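PDB 3S99: purine-binding protein BAB2_0673, which binds adenine and probably other purines such as guanine, and may serve an ABC-type system for their uptake. Local coordinates for residues A[112-117]-A[269-274]. Residues are numbered along the deposited sequence; the frame is centred on the assembly and turned at random.
Sequences KFEHAT and GTWKSQ. With ADE (adenine), chain T.
In the parallel six-stranded sheet of one lobe of this periplasmic-binding-protein-like fold, strand 112-116 receives the indole of Trp-271 from the loop that follows helix 256-268. Lys-112 lies over one face of the ring: its CB makes a CH-pi contact 3.8 Å from the centroid of the six-membered ring of Trp-271, almost on the ring normal. Bent at chi2 (-43°), the lysine chain stays on the indole, with CD 3.6 Å from CE3 of Trp-271. Near the ring edge but somewhat out of the indole plane, OE2 of Glu-114 accepts from NE1 of Trp-271 at 2.8 Å through its anti lone pair, in a bent bond (N-H...O 136°). The carboxylate stands nearly perpendicular to the indole, and Phe-113 O also borders the edge, 3.6 Å from CZ2 of Trp-271. Glu-114 is buried, but both its oxygens are engaged: OE2 also forms a salt bridge with Arg-262, and OE1 is hydrogen-bonded to the hydroxyl of Tyr-258. Arg-262 further makes a cation-pi contact with Trp-271, and its positive charge probably stabilises the carboxylate. Beyond the contact, the strand leads to Thr-117 in the adenine pocket. Strand 112-116 runs between strands 89-92 and 125-130, while Trp-271 packs against Ala-265 and Val-266, joining helix 256-268 to the sheet just before edge strand 275-278.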
loop_
_atom_site.group_PDB
_atom_site.type_symbol
_atom_site.label_atom_id
_atom_site.label_comp_id
_atom_site.label_asym_id
_atom_site.label_seq_id
_atom_site.Cartn_x
_atom_site.Cartn_y
_atom_site.Cartn_z
ATOM N N LYS A 112 -23.577 3.102 -4.964
ATOM C CA LYS A 112 -22.743 2.991 -3.767
ATOM C C LYS A 112 -21.299 3.094 -4.221
ATOM O O LYS A 112 -20.923 2.439 -5.196
ATOM C CB LYS A 112 -22.942 1.642 -3.077
ATOM C CG LYS A 112 -24.354 1.225 -2.681
ATOM C CD LYS A 112 -25.147 2.297 -2.082
ATOM C CE LYS A 112 -26.379 1.698 -1.350
ATOM N NZ LYS A 112 -27.483 1.394 -2.267
ATOM N N PHE A 113 -20.498 3.870 -3.484
ATOM C CA PHE A 113 -19.117 4.187 -3.829
ATOM C C PHE A 113 -18.194 3.643 -2.743
ATOM O O PHE A 113 -18.535 3.698 -1.592
ATOM C CB PHE A 113 -18.946 5.688 -3.950
ATOM C CG PHE A 113 -19.676 6.273 -5.123
ATOM C CD1 PHE A 113 -19.059 6.381 -6.378
ATOM C CD2 PHE A 113 -20.990 6.664 -4.999
ATOM C CE1 PHE A 113 -19.745 6.925 -7.456
ATOM C CE2 PHE A 113 -21.665 7.205 -6.073
ATOM C CZ PHE A 113 -21.042 7.312 -7.308
ATOM N N GLU A 114 -17.046 3.107 -3.127
ATOM C CA GLU A 114 -16.072 2.520 -2.178
ATOM C C GLU A 114 -14.728 3.117 -2.570
ATOM O O GLU A 114 -14.245 2.871 -3.688
ATOM C CB GLU A 114 -16.013 1.017 -2.336
ATOM C CG GLU A 114 -17.230 0.235 -1.864
ATOM C CD GLU A 114 -17.208 -0.054 -0.362
ATOM O OE1 GLU A 114 -16.126 0.028 0.263
ATOM O OE2 GLU A 114 -18.283 -0.377 0.186
ATOM N N HIS A 115 -14.171 3.972 -1.721
ATOM C CA HIS A 115 -12.932 4.636 -2.014
ATOM C C HIS A 115 -11.755 4.001 -1.223
ATOM O O HIS A 115 -11.809 3.842 0.008
ATOM C CB HIS A 115 -12.991 6.121 -1.678
ATOM C CG HIS A 115 -11.672 6.787 -1.876
ATOM N ND1 HIS A 115 -10.950 7.356 -0.841
ATOM C CD2 HIS A 115 -10.884 6.857 -2.977
ATOM C CE1 HIS A 115 -9.798 7.806 -1.320
ATOM N NE2 HIS A 115 -9.731 7.512 -2.609
ATOM N N ALA A 116 -10.690 3.695 -1.939
ATOM C CA ALA A 116 -9.516 3.035 -1.372
ATOM C C ALA A 116 -8.584 4.016 -0.675
ATOM O O ALA A 116 -8.101 4.952 -1.279
ATOM C CB ALA A 116 -8.760 2.292 -2.499
ATOM N N THR A 117 -8.359 3.789 0.619
ATOM C CA THR A 117 -7.338 4.463 1.435
ATOM C C THR A 117 -7.696 5.867 1.874
ATOM O O THR A 117 -6.905 6.493 2.559
ATOM C CB THR A 117 -5.900 4.477 0.811
ATOM O OG1 THR A 117 -5.786 5.512 -0.179
ATOM C CG2 THR A 117 -5.563 3.136 0.168
ATOM N N GLY A 269 -29.073 -5.994 -0.189
ATOM C CA GLY A 269 -29.702 -4.771 0.317
ATOM C C GLY A 269 -29.266 -4.296 1.687
ATOM O O GLY A 269 -29.939 -3.441 2.264
ATOM N N THR A 270 -28.167 -4.838 2.225
ATOM C CA THR A 270 -27.691 -4.476 3.546
ATOM C C THR A 270 -26.436 -3.532 3.496
ATOM O O THR A 270 -25.851 -3.257 4.521
ATOM C CB THR A 270 -27.340 -5.722 4.408
ATOM O OG1 THR A 270 -26.229 -6.394 3.828
ATOM C CG2 THR A 270 -28.541 -6.747 4.557
ATOM N N TRP A 271 -26.047 -3.035 2.325
ATOM C CA TRP A 271 -24.834 -2.218 2.216
ATOM C C TRP A 271 -25.105 -0.912 2.930
ATOM O O TRP A 271 -26.067 -0.217 2.641
ATOM C CB TRP A 271 -24.471 -1.918 0.752
ATOM C CG TRP A 271 -23.152 -1.176 0.519
ATOM C CD1 TRP A 271 -21.985 -1.730 0.097
ATOM C CD2 TRP A 271 -22.883 0.244 0.644
ATOM N NE1 TRP A 271 -21.016 -0.766 -0.061
ATOM C CE2 TRP A 271 -21.530 0.450 0.282
ATOM C CE3 TRP A 271 -23.634 1.342 1.036
ATOM C CZ2 TRP A 271 -20.923 1.719 0.298
ATOM C CZ3 TRP A 271 -23.012 2.622 1.071
ATOM C CH2 TRP A 271 -21.698 2.791 0.657
ATOM N N LYS A 272 -24.233 -0.590 3.851
ATOM C CA LYS A 272 -24.269 0.682 4.542
ATOM C C LYS A 272 -22.867 1.294 4.577
ATOM O O LYS A 272 -21.834 0.568 4.662
ATOM C CB LYS A 272 -24.794 0.458 5.959
ATOM C CG LYS A 272 -26.270 0.011 6.040
ATOM C CD LYS A 272 -26.730 -0.308 7.505
ATOM C CE LYS A 272 -26.177 -1.647 7.972
ATOM N NZ LYS A 272 -26.806 -2.779 7.174
ATOM N N SER A 273 -22.839 2.627 4.584
ATOM C CA SER A 273 -21.600 3.410 4.619
ATOM C C SER A 273 -20.785 3.091 5.864
ATOM O O SER A 273 -21.339 2.951 6.958
ATOM C CB SER A 273 -21.951 4.908 4.604
ATOM O OG SER A 273 -20.836 5.744 4.839
ATOM N N GLN A 274 -19.472 2.948 5.669
ATOM C CA GLN A 274 -18.529 2.631 6.722
ATOM C C GLN A 274 -17.146 3.131 6.321
ATOM O O GLN A 274 -16.792 3.196 5.116
ATOM C CB GLN A 274 -18.457 1.101 6.964
ATOM C CG GLN A 274 -17.849 0.313 5.771
ATOM C CD GLN A 274 -17.904 -1.180 5.984
ATOM O OE1 GLN A 274 -18.694 -1.657 6.771
ATOM N NE2 GLN A 274 -17.109 -1.918 5.244
HETATM N N9 ADE T . -3.560 5.246 -3.241
HETATM C C8 ADE T . -3.155 4.906 -1.969
HETATM N N7 ADE T . -2.086 4.150 -1.913
HETATM C C5 ADE T . -1.806 4.020 -3.279
HETATM C C6 ADE T . -0.787 3.339 -3.886
HETATM N N6 ADE T . 0.057 2.672 -3.084
HETATM N N1 ADE T . -0.724 3.358 -5.257
HETATM C C2 ADE T . -1.648 4.057 -5.940
HETATM N N3 ADE T . -2.676 4.757 -5.462
HETATM C C4 ADE T . -2.676 4.680 -4.110
#